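Local coordinates for virulence protein vsdE (PDB 5LQ6) that acts as a cysteine hydrolase of the papain-like (CA) clan, a Salmonella effector that suppresses host immune responses and influences bacterial virulence, at residues A[13-18]-A[113-118]; A[49-54]-A[88-93]; A[123-128]-A[208-213]. The protein carries 4 engineered substitutions. All coordinates share one frame; numbering follows the deposited sequence. Where two conformers were deposited one is given.

Interaction 1: A[13-18]-A[113-118]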
loop_
_atom_site.group_PDB
_atom_site.type_symbol
_atom_site.label_atom_id
_atom_site.label_comp_id
_atom_site.label_asym_id
_atom_site.label_seq_id
_atom_site.Cartn_x
_atom_site.Cartn_y
_atom_site.Cartn_z
ATOM N N GLN A 13 0.138 4.423 -19.228
ATOM C CA GLN A 13 0.622 5.499 -20.075
ATOM C C GLN A 13 0.396 6.859 -19.453
ATOM O O GLN A 13 1.219 7.753 -19.659
ATOM C CB GLN A 13 0.046 5.435 -21.478
ATOM C CG GLN A 13 -1.432 5.686 -21.629
ATOM C CD GLN A 13 -1.881 5.509 -23.087
ATOM O OE1 GLN A 13 -1.210 4.826 -23.888
ATOM N NE2 GLN A 13 -3.012 6.131 -23.440
ATOM N N ASP A 14 -0.694 7.026 -18.700
ATOM C CA ASP A 14 -0.872 8.260 -17.892
ATOM C C ASP A 14 0.177 8.455 -16.809
ATOM O O ASP A 14 0.592 9.575 -16.519
ATOM C CB ASP A 14 -2.280 8.307 -17.297
ATOM C CG ASP A 14 -3.376 8.554 -18.350
ATOM O OD1 ASP A 14 -3.069 8.885 -19.506
ATOM O OD2 ASP A 14 -4.565 8.421 -18.001
ATOM N N ILE A 15 0.641 7.366 -16.209
ATOM C CA ILE A 15 1.785 7.417 -15.275
ATOM C C ILE A 15 3.033 7.951 -15.974
ATOM O O ILE A 15 3.770 8.790 -15.474
ATOM C CB ILE A 15 2.069 6.024 -14.626
ATOM C CG1 ILE A 15 0.823 5.564 -13.861
ATOM C CG2 ILE A 15 3.316 6.051 -13.793
ATOM C CD1 ILE A 15 0.951 4.151 -13.315
ATOM N N ILE A 16 3.277 7.409 -17.161
ATOM C CA ILE A 16 4.444 7.806 -17.942
ATOM C C ILE A 16 4.384 9.283 -18.305
ATOM O O ILE A 16 5.386 9.985 -18.151
ATOM C CB ILE A 16 4.525 6.912 -19.195
ATOM C CG1 ILE A 16 5.123 5.546 -18.763
ATOM C CG2 ILE A 16 5.389 7.572 -20.268
ATOM C CD1 ILE A 16 4.858 4.442 -19.771
ATOM N N SER A 17 3.220 9.762 -18.651
ATOM C CA SER A 17 3.076 11.174 -18.992
ATOM C C SER A 17 3.337 12.047 -17.761
ATOM O O SER A 17 4.047 13.040 -17.815
ATOM C CB SER A 17 1.757 11.487 -19.660
ATOM O OG SER A 17 0.636 11.198 -18.898
ATOM N N ARG A 18 2.760 11.652 -16.631
ATOM C CA ARG A 18 2.950 12.471 -15.401
ATOM C C ARG A 18 4.370 12.507 -14.921
ATOM O O ARG A 18 4.895 13.556 -14.574
ATOM C CB ARG A 18 2.003 11.969 -14.312
ATOM C CG ARG A 18 0.542 12.251 -14.572
ATOM C CD ARG A 18 -0.371 11.917 -13.398
ATOM N NE ARG A 18 -0.435 10.469 -13.174
ATOM C CZ ARG A 18 -1.398 9.677 -13.599
ATOM N NH1 ARG A 18 -2.402 10.150 -14.310
ATOM N NH2 ARG A 18 -1.360 8.360 -13.297
ATOM N N LYS A 113 0.016 11.167 -6.715
ATOM C CA LYS A 113 -0.236 11.988 -7.889
ATOM C C LYS A 113 0.353 11.329 -9.145
ATOM O O LYS A 113 -0.261 11.325 -10.199
ATOM C CB LYS A 113 0.311 13.390 -7.680
ATOM C CG LYS A 113 -0.600 14.254 -6.844
ATOM C CD LYS A 113 -0.032 15.636 -6.558
ATOM C CE LYS A 113 -0.974 16.373 -5.640
ATOM N NZ LYS A 113 -0.508 17.770 -5.457
ATOM N N ILE A 114 1.546 10.744 -9.010
ATOM C CA ILE A 114 2.176 10.097 -10.179
ATOM C C ILE A 114 1.454 8.796 -10.554
ATOM O O ILE A 114 1.103 8.598 -11.681
ATOM C CB ILE A 114 3.657 9.817 -9.905
ATOM C CG1 ILE A 114 4.389 11.158 -9.742
ATOM C CG2 ILE A 114 4.246 8.907 -10.992
ATOM C CD1 ILE A 114 5.839 10.993 -9.379
ATOM N N ILE A 115 1.253 7.903 -9.574
ATOM C CA ILE A 115 0.726 6.573 -9.894
ATOM C C ILE A 115 -0.768 6.587 -10.171
ATOM O O ILE A 115 -1.231 5.949 -11.083
ATOM C CB ILE A 115 1.115 5.565 -8.798
ATOM C CG1 ILE A 115 2.603 5.254 -8.939
ATOM C CG2 ILE A 115 0.285 4.286 -8.917
ATOM C CD1 ILE A 115 3.169 4.405 -7.830
ATOM N N PHE A 116 -1.532 7.329 -9.381
ATOM C CA PHE A 116 -2.995 7.328 -9.497
ATOM C C PHE A 116 -3.581 8.547 -10.168
ATOM O O PHE A 116 -4.726 8.483 -10.633
ATOM C CB PHE A 116 -3.665 7.127 -8.120
ATOM C CG PHE A 116 -3.154 5.890 -7.406
ATOM C CD1 PHE A 116 -3.545 4.643 -7.836
ATOM C CD2 PHE A 116 -2.252 6.027 -6.335
ATOM C CE1 PHE A 116 -3.020 3.492 -7.178
ATOM C CE2 PHE A 116 -1.736 4.885 -5.729
ATOM C CZ PHE A 116 -2.125 3.672 -6.170
ATOM N N GLY A 117 -2.795 9.618 -10.278
ATOM C CA GLY A 117 -3.270 10.847 -10.885
ATOM C C GLY A 117 -3.939 11.813 -9.950
ATOM O O GLY A 117 -4.458 12.882 -10.405
ATOM N N HIS A 118 -3.962 11.498 -8.658
ATOM C CA HIS A 118 -4.481 12.362 -7.602
ATOM C C HIS A 118 -4.112 11.755 -6.283
ATOM O O HIS A 118 -3.795 10.554 -6.216
ATOM C CB HIS A 118 -6.021 12.510 -7.727
ATOM C CG HIS A 118 -6.760 11.221 -7.709
ATOM N ND1 HIS A 118 -7.195 10.587 -8.855
ATOM C CD2 HIS A 118 -7.171 10.448 -6.679
ATOM C CE1 HIS A 118 -7.798 9.456 -8.524
ATOM N NE2 HIS A 118 -7.824 9.367 -7.212
#
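Arg18 of helix 12-19 lays its guanidinium against Ile114 O in the C-terminal turn of helix 108-116, so a helix packs on a helix end in the helical part of this papain-like fold. Two nitrogens grip one atom side-on: Arg18 NE reaches Ile114 O at 2.8 Å and Arg18 NH2 reaches the same oxygen at 3.0 Å, both from above the carbonyl plane on one face, while the oxygen lies in the guanidinium plane. A bend at chi3 (-68°) turns the flat group to sit between the helices. One of its faces carries Asp14 O and the other carries Gly117 CA, 3.5 Å from Arg18 CZ. Glycine suits this place: positive phi comes easily to it, and without a side chain it lets the guanidinium lie close. Arginine suits its own because the chain leaves the helix at Gly117, so Ile114 O lacks a helical N-H and Arg18 supplies two. Beside this lies an apolar contact. Ile15 and Ile114 cross at about a right angle, meeting through CG2 in one of Ile114's two conformers. Ile115, its CB directed away from helix 12-19, packs on Leu78 and Tyr85 of helix 76-89. Ile15 CG1, anti to its own carbonyl carbon, rests 3.5 Å from Ile115 O.

Interaction 2: A[49-54]-A[88-93]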
loop_
_atom_site.group_PDB
_atom_site.type_symbol
_atom_site.label_atom_id
_atom_site.label_comp_id
_atom_site.label_asym_id
_atom_site.label_seq_id
_atom_site.Cartn_x
_atom_site.Cartn_y
_atom_site.Cartn_z
ATOM N N TYR A 49 -4.585 -11.853 -12.606
ATOM C CA TYR A 49 -5.033 -12.548 -11.420
ATOM C C TYR A 49 -6.566 -12.638 -11.394
ATOM O O TYR A 49 -7.281 -11.778 -11.944
ATOM C CB TYR A 49 -4.532 -11.798 -10.152
ATOM C CG TYR A 49 -3.076 -11.914 -9.955
ATOM C CD1 TYR A 49 -2.528 -12.976 -9.244
ATOM C CD2 TYR A 49 -2.194 -10.979 -10.480
ATOM C CE1 TYR A 49 -1.136 -13.085 -9.045
ATOM C CE2 TYR A 49 -0.835 -11.090 -10.297
ATOM C CZ TYR A 49 -0.295 -12.136 -9.577
ATOM O OH TYR A 49 1.067 -12.275 -9.384
ATOM N N PRO A 50 -7.094 -13.648 -10.678
ATOM C CA PRO A 50 -8.537 -13.784 -10.538
ATOM C C PRO A 50 -9.218 -12.601 -9.855
ATOM O O PRO A 50 -8.585 -11.865 -9.082
ATOM C CB PRO A 50 -8.701 -15.037 -9.662
ATOM C CG PRO A 50 -7.419 -15.695 -9.666
ATOM C CD PRO A 50 -6.368 -14.672 -9.917
ATOM N N GLN A 51 -10.495 -12.423 -10.111
ATOM C CA GLN A 51 -11.295 -11.419 -9.433
ATOM C C GLN A 51 -11.312 -11.638 -7.938
ATOM O O GLN A 51 -11.195 -10.687 -7.186
ATOM C CB GLN A 51 -12.747 -11.398 -9.948
ATOM C CG GLN A 51 -12.891 -10.783 -11.331
ATOM C CD GLN A 51 -12.307 -9.369 -11.410
ATOM O OE1 GLN A 51 -12.434 -8.586 -10.461
ATOM N NE2 GLN A 51 -11.625 -9.056 -12.512
ATOM N N ASN A 52 -11.475 -12.885 -7.514
ATOM C CA ASN A 52 -11.397 -13.234 -6.099
ATOM C C ASN A 52 -9.983 -13.713 -5.770
ATOM O O ASN A 52 -9.611 -14.834 -6.080
ATOM C CB ASN A 52 -12.409 -14.310 -5.695
ATOM C CG ASN A 52 -12.405 -14.537 -4.189
ATOM O OD1 ASN A 52 -12.546 -13.591 -3.444
ATOM N ND2 ASN A 52 -12.180 -15.743 -3.754
ATOM N N LEU A 53 -9.189 -12.840 -5.172
ATOM C CA LEU A 53 -7.806 -13.154 -4.886
ATOM C C LEU A 53 -7.669 -14.172 -3.783
ATOM O O LEU A 53 -8.474 -14.249 -2.849
ATOM C CB LEU A 53 -7.033 -11.872 -4.492
ATOM C CG LEU A 53 -6.834 -10.871 -5.597
ATOM C CD1 LEU A 53 -6.329 -9.542 -5.073
ATOM C CD2 LEU A 53 -5.911 -11.347 -6.700
ATOM N N SER A 54 -6.639 -14.947 -3.886
ATOM C CA SER A 54 -6.296 -15.857 -2.850
ATOM C C SER A 54 -5.125 -15.276 -2.066
ATOM O O SER A 54 -4.410 -14.349 -2.512
ATOM C CB SER A 54 -5.871 -17.194 -3.451
ATOM O OG SER A 54 -4.621 -17.099 -4.115
ATOM N N HIS A 88 -5.459 -3.404 -7.810
ATOM C CA HIS A 88 -6.622 -2.803 -8.419
ATOM C C HIS A 88 -6.822 -3.355 -9.863
ATOM O O HIS A 88 -7.951 -3.604 -10.257
ATOM C CB HIS A 88 -6.472 -1.288 -8.455
ATOM C CG HIS A 88 -7.659 -0.608 -9.048
ATOM N ND1 HIS A 88 -8.795 -0.348 -8.312
ATOM C CD2 HIS A 88 -7.896 -0.153 -10.303
ATOM C CE1 HIS A 88 -9.683 0.250 -9.094
ATOM N NE2 HIS A 88 -9.169 0.356 -10.309
ATOM N N HIS A 89 -5.726 -3.470 -10.594
ATOM C CA HIS A 89 -5.784 -3.898 -12.013
ATOM C C HIS A 89 -5.694 -5.381 -12.160
ATOM O O HIS A 89 -5.745 -5.894 -13.289
ATOM C CB HIS A 89 -4.658 -3.156 -12.752
ATOM C CG HIS A 89 -4.937 -1.703 -12.915
ATOM N ND1 HIS A 89 -5.904 -1.216 -13.776
ATOM C CD2 HIS A 89 -4.445 -0.621 -12.262
ATOM C CE1 HIS A 89 -5.969 0.104 -13.663
ATOM N NE2 HIS A 89 -5.087 0.493 -12.763
ATOM N N ARG A 90 -5.583 -6.103 -11.054
ATOM C CA ARG A 90 -5.404 -7.546 -11.058
ATOM C C ARG A 90 -4.290 -7.974 -11.974
ATOM O O ARG A 90 -4.382 -8.992 -12.687
ATOM C CB ARG A 90 -6.736 -8.266 -11.400
ATOM C CG ARG A 90 -7.824 -8.108 -10.372
ATOM C CD ARG A 90 -7.398 -8.728 -9.036
ATOM N NE ARG A 90 -8.497 -8.946 -8.123
ATOM C CZ ARG A 90 -8.915 -8.094 -7.194
ATOM N NH1 ARG A 90 -8.342 -6.898 -7.049
ATOM N NH2 ARG A 90 -9.927 -8.425 -6.388
ATOM N N GLN A 91 -3.185 -7.242 -11.936
ATOM C CA GLN A 91 -2.068 -7.528 -12.791
ATOM C C GLN A 91 -0.778 -7.033 -12.219
ATOM O O GLN A 91 -0.752 -5.962 -11.611
ATOM C CB GLN A 91 -2.326 -6.896 -14.174
ATOM C CG GLN A 91 -1.283 -7.283 -15.223
ATOM C CD GLN A 91 -1.619 -6.747 -16.634
ATOM O OE1 GLN A 91 -2.772 -6.384 -16.924
ATOM N NE2 GLN A 91 -0.607 -6.707 -17.512
ATOM N N ASP A 92 0.309 -7.765 -12.456
ATOM C CA ASP A 92 1.636 -7.372 -12.023
ATOM C C ASP A 92 2.227 -6.369 -13.004
ATOM O O ASP A 92 2.855 -6.760 -13.979
ATOM C CB ASP A 92 2.598 -8.553 -11.842
ATOM C CG ASP A 92 2.273 -9.408 -10.640
ATOM O OD1 ASP A 92 1.783 -8.883 -9.608
ATOM O OD2 ASP A 92 2.521 -10.638 -10.680
ATOM N N ILE A 93 1.998 -5.088 -12.777
ATOM C CA ILE A 93 2.397 -3.990 -13.735
ATOM C C ILE A 93 3.521 -3.165 -13.212
ATOM O O ILE A 93 4.551 -3.023 -13.846
ATOM C CB ILE A 93 1.204 -3.122 -14.107
ATOM C CG1 ILE A 93 0.131 -3.955 -14.790
ATOM C CG2 ILE A 93 1.644 -1.916 -14.967
ATOM C CD1 ILE A 93 -1.205 -3.288 -14.883
#
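A Schellman motif closes helix 76-89 at Arg90, and the side chain of this capping residue clasps the loop 49-54 that leads into helix 55-65. Arg90 has positive phi (50°), and its chain bends at chi2 to bring the guanidinium against the loop backbone. There Arg90 NH2 donates to Gln51 O at 2.7 Å, nearly straight at 161°, while Arg90 NE donates to Pro50 O at 3.1 Å; both oxygens lie close to the guanidinium plane. Leu53 comes from the opposite direction and covers one face of the group, Leu53 CD1 standing 3.6 Å from Arg90 CZ, so the polar rim is used for bonding and the flat face for apolar packing. The remaining nitrogen, NH1, turns back to Ile87 O of its own helix. The backbone adds a bond from Tyr49 N to Arg90 O, at 2.9 Å. Tyr49 then reaches past Gln91, its ring meeting Asp92 edge-on with ring and carboxylate planes 71° apart, and Tyr49 OH gives a 2.5 Å hydrogen bond to Asp92 OD2 on the syn side, somewhat out of the carboxylate plane. Tyrosine suits this spot, long enough to span the gap and carrying a donor at its end. The chemistry implies that the cationic guanidinium holds two carbonyl dipoles of the loop by charge-dipole hydrogen bonds, and the short phenol-carboxylate bond would probably favour an ionised Asp92.

Interaction 3: A[123-128]-A[208-213]. Engineered in segment 123-128: Ser125 (natural residue Cys).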
loop_
_atom_site.group_PDB
_atom_site.type_symbol
_atom_site.label_atom_id
_atom_site.label_comp_id
_atom_site.label_asym_id
_atom_site.label_seq_id
_atom_site.Cartn_x
_atom_site.Cartn_y
_atom_site.Cartn_z
ATOM N N SER A 123 -8.726 8.121 5.457
ATOM C CA SER A 123 -9.554 8.025 6.641
ATOM C C SER A 123 -9.143 9.072 7.611
ATOM O O SER A 123 -8.081 9.648 7.517
ATOM C CB SER A 123 -9.363 6.655 7.301
ATOM O OG SER A 123 -8.071 6.557 7.865
ATOM N N TYR A 124 -9.967 9.216 8.657
ATOM C CA TYR A 124 -9.550 9.886 9.879
ATOM C C TYR A 124 -8.457 9.032 10.549
ATOM O O TYR A 124 -8.303 7.851 10.222
ATOM C CB TYR A 124 -10.721 10.012 10.845
ATOM C CG TYR A 124 -11.852 10.875 10.389
ATOM C CD1 TYR A 124 -11.620 12.190 9.963
ATOM C CD2 TYR A 124 -13.165 10.410 10.451
ATOM C CE1 TYR A 124 -12.675 13.016 9.583
ATOM C CE2 TYR A 124 -14.229 11.216 10.063
ATOM C CZ TYR A 124 -13.979 12.524 9.638
ATOM O OH TYR A 124 -15.053 13.315 9.263
ATOM N N SER A 125 -7.719 9.623 11.476
ATOM C CA SER A 125 -6.688 8.923 12.203
ATOM C C SER A 125 -7.321 7.809 13.050
ATOM O O SER A 125 -8.377 8.007 13.681
ATOM C CB SER A 125 -5.908 9.908 13.073
ATOM O OG SER A 125 -4.905 9.250 13.806
ATOM N N LEU A 126 -6.709 6.637 13.026
ATOM C CA LEU A 126 -7.101 5.499 13.820
ATOM C C LEU A 126 -5.999 5.206 14.847
ATOM O O LEU A 126 -4.800 5.460 14.613
ATOM C CB LEU A 126 -7.296 4.274 12.931
ATOM C CG LEU A 126 -8.435 4.460 11.936
ATOM C CD1 LEU A 126 -8.421 3.420 10.827
ATOM C CD2 LEU A 126 -9.809 4.406 12.588
ATOM N N ASN A 127 -6.347 4.666 16.023
ATOM C CA ASN A 127 -5.404 4.613 17.088
ATOM C C ASN A 127 -4.693 3.291 17.292
ATOM O O ASN A 127 -3.843 3.165 18.183
ATOM C CB ASN A 127 -6.125 4.915 18.404
ATOM C CG ASN A 127 -6.615 6.323 18.480
ATOM O OD1 ASN A 127 -5.910 7.232 18.067
ATOM N ND2 ASN A 127 -7.801 6.521 19.034
ATOM N N SER A 128 -4.989 2.263 16.484
ATOM C CA SER A 128 -4.375 0.974 16.646
ATOM C C SER A 128 -4.556 0.168 15.375
ATOM O O SER A 128 -5.470 0.401 14.581
ATOM C CB SER A 128 -4.969 0.197 17.861
ATOM O OG SER A 128 -6.278 -0.156 17.566
ATOM N N GLU A 208 -0.554 7.085 15.345
ATOM C CA GLU A 208 -1.706 7.124 14.512
ATOM C C GLU A 208 -1.535 6.157 13.281
ATOM O O GLU A 208 -0.435 5.752 12.861
ATOM C CB GLU A 208 -1.896 8.531 13.967
ATOM C CG GLU A 208 -1.710 9.708 14.911
ATOM C CD GLU A 208 -1.254 10.944 14.146
ATOM O OE1 GLU A 208 -1.933 11.313 13.167
ATOM O OE2 GLU A 208 -0.211 11.536 14.505
ATOM N N PHE A 209 -2.670 5.776 12.734
ATOM C CA PHE A 209 -2.767 5.033 11.513
ATOM C C PHE A 209 -3.777 5.727 10.603
ATOM O O PHE A 209 -4.775 6.274 11.055
ATOM C CB PHE A 209 -3.276 3.629 11.808
ATOM C CG PHE A 209 -2.357 2.804 12.670
ATOM C CD1 PHE A 209 -2.345 3.003 14.022
ATOM C CD2 PHE A 209 -1.495 1.872 12.106
ATOM C CE1 PHE A 209 -1.516 2.276 14.856
ATOM C CE2 PHE A 209 -0.658 1.110 12.962
ATOM C CZ PHE A 209 -0.670 1.359 14.317
ATOM N N TYR A 210 -3.565 5.613 9.295
ATOM C CA TYR A 210 -4.495 6.125 8.298
ATOM C C TYR A 210 -4.652 5.108 7.214
ATOM O O TYR A 210 -3.727 4.390 6.940
ATOM C CB TYR A 210 -3.974 7.406 7.645
ATOM C CG TYR A 210 -3.779 8.540 8.593
ATOM C CD1 TYR A 210 -2.642 8.640 9.353
ATOM C CD2 TYR A 210 -4.770 9.452 8.765
ATOM C CE1 TYR A 210 -2.456 9.676 10.270
ATOM C CE2 TYR A 210 -4.597 10.517 9.667
ATOM C CZ TYR A 210 -3.456 10.591 10.414
ATOM O OH TYR A 210 -3.307 11.643 11.308
ATOM N N VAL A 211 -5.853 5.019 6.646
ATOM C CA VAL A 211 -6.170 4.101 5.573
ATOM C C VAL A 211 -6.553 4.908 4.354
ATOM O O VAL A 211 -7.288 5.878 4.476
ATOM C CB VAL A 211 -7.351 3.208 6.001
ATOM C CG1 VAL A 211 -7.652 2.121 4.976
ATOM C CG2 VAL A 211 -7.066 2.575 7.378
ATOM N N ARG A 212 -6.041 4.561 3.179
ATOM C CA ARG A 212 -6.458 5.213 1.944
ATOM C C ARG A 212 -6.612 4.159 0.843
ATOM O O ARG A 212 -6.085 3.052 0.950
ATOM C CB ARG A 212 -5.520 6.329 1.521
ATOM C CG ARG A 212 -4.158 5.916 1.029
ATOM C CD ARG A 212 -3.250 7.171 0.932
ATOM N NE ARG A 212 -2.132 7.016 -0.014
ATOM C CZ ARG A 212 -0.969 6.417 0.255
ATOM N NH1 ARG A 212 -0.689 5.934 1.440
ATOM N NH2 ARG A 212 -0.043 6.350 -0.692
ATOM N N ALA A 213 -7.317 4.515 -0.207
ATOM C CA ALA A 213 -7.573 3.603 -1.302
ATOM C C ALA A 213 -7.951 4.321 -2.570
ATOM O O ALA A 213 -8.589 5.398 -2.503
ATOM C CB ALA A 213 -8.624 2.620 -0.934
#
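Ser123 OG sits at the meeting of two backbones: it accepts from Val211 N at 3.0 Å, an almost straight bond of 170°, and donates to Tyr124 O at 2.7 Å. Its torsion, chi1 69°, sets the oxygen between its own backbone N and carbonyl carbon, where it accepts the N-H of Val211, the role a backbone carbonyl plays in a regular sheet. Ser123 N returns the bond to Val211 O at 2.8 Å, so a small hydroxyl residue closes a two-bond link with one strand residue. Farther along, Leu126 and Phe209 form an antiparallel hydrogen-bonded pair, a single bridge at the outer edge of strand 209-212, with Leu126 N to Phe209 O at 2.8 Å and Phe209 N to Leu126 O, both bonds in their carbonyl planes. The other edge of the strand pairs with strand 147-157 of the central sheet. Leucine and phenylalanine suit their places by filling the apolar side, where both pack on Val132 of helix 129-143. Val211 lies on the same strand face as Phe209, and in one of its two conformers Val211 CG2 touches Leu126 CD1. The Phe209 ring presents its edge to Leu126 O and takes Ser128 C over one face, offset toward the rim. Tyr210 offers its ring edge to Ser123 O and passes obliquely beside the engineered Ser125. The chemistry implies that the loop is stitched to the sheet edge chiefly through backbone groups: bonds at both ends align it, and a serine hydroxyl apparently takes the place a carbonyl would have, while apolar groups pack on the helix.

How the interactions relate
Interaction 1 is the most buried of the three, though only partly, with its isoleucines packed between helices, whereas interactions 2 and 3 lie at the surface. Interactions 1 and 2 belong to the helical part of the fold: 88-93 ends helix 76-89, which Ile15 and Ile115 also touch, and along the chain interaction 2 is nested within the loop that interaction 1 closes. Both use an arginine to bind backbone carbonyls, one oxygen doubly in the first, two oxygens of a loop in the second. Interaction 3 follows in series and stands across the chain's centre from interaction 2; there, at the sheet edge, backbone pairing and a serine hydroxyl take over from charged side chains.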